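PDB 5YIY: probable fatty acyl-CoA transferase Rv3272 from Mycobacterium tuberculosis, which binds fatty acyl-CoAs of various chain lengths, palmitoyl-CoA most tightly, and probably acts in fatty acid metabolism as a family III CoA transferase. Local coordinates for residues K74-D79 / A388-R393. The protein carries 1 engineered substitution. Residues are numbered along the deposited sequence; the frame is centred on the assembly and turned at random.
Sequences KSVTVD and AVFLAR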
ATOM      1  N   LYS A  74     -12.603  17.787  11.283  1.00 36.00           N
ATOM      2  CA  LYS A  74     -13.797  18.440  11.803  1.00 37.55           C
ATOM      3  C   LYS A  74     -15.021  17.628  11.398  1.00 38.69           C
ATOM      4  O   LYS A  74     -15.010  16.959  10.366  1.00 44.10           O
ATOM      5  CB  LYS A  74     -13.894  19.878  11.291  1.00 40.90           C
ATOM      6  CG  LYS A  74     -12.622  20.681  11.511  1.00 43.33           C
ATOM      7  CD  LYS A  74     -12.844  22.171  11.317  1.00 44.00           C
ATOM      8  CE  LYS A  74     -11.569  22.949  11.601  1.00 46.75           C
ATOM      9  NZ  LYS A  74     -11.793  24.420  11.601  1.00 51.98           N
ATOM     10  N   SER A  75     -16.073  17.679  12.209  1.00 35.97           N
ATOM     11  CA  SER A  75     -17.224  16.808  11.992  1.00 38.30           C
ATOM     12  C   SER A  75     -18.529  17.565  11.773  1.00 46.20           C
ATOM     13  O   SER A  75     -18.804  18.568  12.432  1.00 49.11           O
ATOM     14  CB  SER A  75     -17.385  15.850  13.174  1.00 38.36           C
ATOM     15  OG  SER A  75     -18.491  14.985  12.983  1.00 39.24           O
ATOM     16  N   VAL A  76     -19.332  17.064  10.840  1.00 46.90           N
ATOM     17  CA  VAL A  76     -20.658  17.606  10.578  1.00 47.12           C
ATOM     18  C   VAL A  76     -21.688  16.480  10.521  1.00 52.64           C
ATOM     19  O   VAL A  76     -21.581  15.569   9.701  1.00 55.38           O
ATOM     20  CB  VAL A  76     -20.696  18.411   9.263  1.00 41.17           C
ATOM     21  CG1 VAL A  76     -22.132  18.637   8.814  1.00 45.26           C
ATOM     22  CG2 VAL A  76     -19.969  19.736   9.431  1.00 36.66           C
ATOM     23  N   THR A  77     -22.676  16.546  11.407  1.00 56.20           N
ATOM     24  CA  THR A  77     -23.738  15.547  11.463  1.00 59.30           C
ATOM     25  C   THR A  77     -24.927  15.986  10.614  1.00 61.31           C
ATOM     26  O   THR A  77     -25.377  17.129  10.713  1.00 70.16           O
ATOM     27  CB  THR A  77     -24.189  15.293  12.919  1.00 63.85           C
ATOM     28  OG1 THR A  77     -23.326  14.321  13.522  1.00 67.38           O
ATOM     29  CG2 THR A  77     -25.620  14.780  12.967  1.00 67.82           C
ATOM     30  N   VAL A  78     -25.431  15.079   9.780  1.00 56.85           N
ATOM     31  CA  VAL A  78     -26.474  15.430   8.824  1.00 53.35           C
ATOM     32  C   VAL A  78     -27.155  14.183   8.242  1.00 49.84           C
ATOM     33  O   VAL A  78     -26.540  13.120   8.136  1.00 49.52           O
ATOM     34  CB  VAL A  78     -25.880  16.304   7.689  1.00 55.05           C
ATOM     35  CG1 VAL A  78     -25.162  15.449   6.652  1.00 53.39           C
ATOM     36  CG2 VAL A  78     -26.952  17.156   7.049  1.00 58.38           C
ATOM     37  N   ASP A  79     -28.432  14.313   7.886  1.00 48.29           N
ATOM     38  CA  ASP A  79     -29.188  13.202   7.308  1.00 49.86           C
ATOM     39  C   ASP A  79     -29.386  13.396   5.808  1.00 50.99           C
ATOM     40  O   ASP A  79     -30.376  13.985   5.375  1.00 50.56           O
ATOM     41  CB  ASP A  79     -30.546  13.051   8.001  1.00 55.10           C
ATOM     42  CG  ASP A  79     -31.370  11.907   7.431  1.00 59.00           C
ATOM     43  OD1 ASP A  79     -30.772  10.935   6.923  1.00 58.34           O
ATOM     44  OD2 ASP A  79     -32.616  11.980   7.494  1.00 59.94           O
ATOM     45  N   ALA A 388     -22.560  23.806  14.378  1.00 54.89           N
ATOM     46  CA  ALA A 388     -22.856  25.195  14.537  1.00 54.97           C
ATOM     47  C   ALA A 388     -22.011  26.034  13.627  1.00 56.35           C
ATOM     48  O   ALA A 388     -22.473  26.985  13.062  1.00 58.75           O
ATOM     49  CB  ALA A 388     -22.624  25.602  15.972  1.00 53.49           C
ATOM     50  N   VAL A 389     -20.746  25.718  13.520  1.00 56.05           N
ATOM     51  CA  VAL A 389     -19.892  26.483  12.652  1.00 54.48           C
ATOM     52  C   VAL A 389     -20.199  26.357  11.180  1.00 54.99           C
ATOM     53  O   VAL A 389     -20.103  27.295  10.460  1.00 56.27           O
ATOM     54  CB  VAL A 389     -18.434  26.060  12.803  1.00 51.85           C
ATOM     55  CG1 VAL A 389     -17.573  26.816  11.813  1.00 50.74           C
ATOM     56  CG2 VAL A 389     -17.963  26.250  14.221  1.00 50.05           C
ATOM     57  N   PHE A 390     -20.502  25.163  10.717  1.00 56.93           N
ATOM     58  CA  PHE A 390     -20.705  24.979   9.293  1.00 55.46           C
ATOM     59  C   PHE A 390     -22.108  24.886   8.794  1.00 55.64           C
ATOM     60  O   PHE A 390     -22.357  25.149   7.655  1.00 57.97           O
ATOM     61  CB  PHE A 390     -19.937  23.766   8.805  1.00 50.29           C
ATOM     62  CG  PHE A 390     -18.477  23.944   8.838  1.00 47.30           C
ATOM     63  CD1 PHE A 390     -17.882  24.875   8.053  1.00 46.62           C
ATOM     64  CD2 PHE A 390     -17.710  23.196   9.660  1.00 46.35           C
ATOM     65  CE1 PHE A 390     -16.535  25.058   8.080  1.00 45.34           C
ATOM     66  CE2 PHE A 390     -16.367  23.365   9.699  1.00 46.13           C
ATOM     67  CZ  PHE A 390     -15.774  24.300   8.907  1.00 44.80           C
ATOM     68  N   LEU A 391     -23.047  24.570   9.656  1.00 55.77           N
ATOM     69  CA  LEU A 391     -24.424  24.466   9.222  1.00 56.88           C
ATOM     70  C   LEU A 391     -25.195  25.770   9.414  1.00 63.79           C
ATOM     71  O   LEU A 391     -26.387  25.848   9.205  1.00 65.26           O
ATOM     72  CB  LEU A 391     -25.114  23.226   9.756  1.00 54.11           C
ATOM     73  CG  LEU A 391     -24.346  21.943   9.464  1.00 49.10           C
ATOM     74  CD1 LEU A 391     -25.060  20.722   9.970  1.00 46.85           C
ATOM     75  CD2 LEU A 391     -23.960  21.782   8.017  1.00 45.51           C
ATOM     76  N   ALA A 392     -24.469  26.773   9.883  1.00 66.36           N
ATOM     77  CA  ALA A 392     -24.909  28.125   9.950  1.00 69.29           C
ATOM     78  C   ALA A 392     -26.139  28.394  10.745  1.00 73.77           C
ATOM     79  O   ALA A 392     -26.199  28.026  11.898  1.00 72.60           O
ATOM     80  CB  ALA A 392     -25.008  28.679   8.534  1.00 69.52           C
ATOM     81  N   ARG A 393     -27.102  29.028  10.074  1.00 81.97           N
ATOM     82  CA  ARG A 393     -28.350  29.528  10.603  1.00 90.80           C
ATOM     83  C   ARG A 393     -28.003  30.533  11.673  1.00 95.43           C
ATOM     84  O   ARG A 393     -28.522  30.490  12.764  1.00 99.82           O
ATOM     85  CB  ARG A 393     -29.269  28.411  11.100  1.00 92.50           C
TER
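Val76 packs against Phe390 and Leu391 in a small apolar surface contact between strand 74-77, an outermost strand of the parallel, Rossmann-type sheet in the large domain, and the short C-terminal helix 387-390. No hydrogen bond joins residues 74-79 to 388-393; their hold is van der Waals contact. The two methyls of Val76 divide the work. CG1, anti to the backbone N (chi1 164°), meets the tip of Leu391 head-on, 3.7 Å from Leu391 CD2, whereas CG2 approaches the Phe390 ring obliquely and lies 4.1 Å from Phe390 CB. Lys74 runs across Phe390 at about a right angle, its extended chain bringing CD to the ring edge, 4.1 Å from Phe390 CE2. Val389 CG1 lies over the centre of one face of that ring, 4.0 Å above the plane, while Glu37 and Ile39 of the adjacent strand 37-42 also touch Phe390. Hydrogen bonds tie the same strand to the start of the helix and the residues before it: Asn387 OD1 accepts from Thr77 N, His386 ND1 bonds to Ser75 N, and Gly384 N to Ser75 OG. Leu391 also touches Gln88 of helix 83-93, and its CD1 methyl sits 3.7 Å from the backbone oxygen Thr77 O.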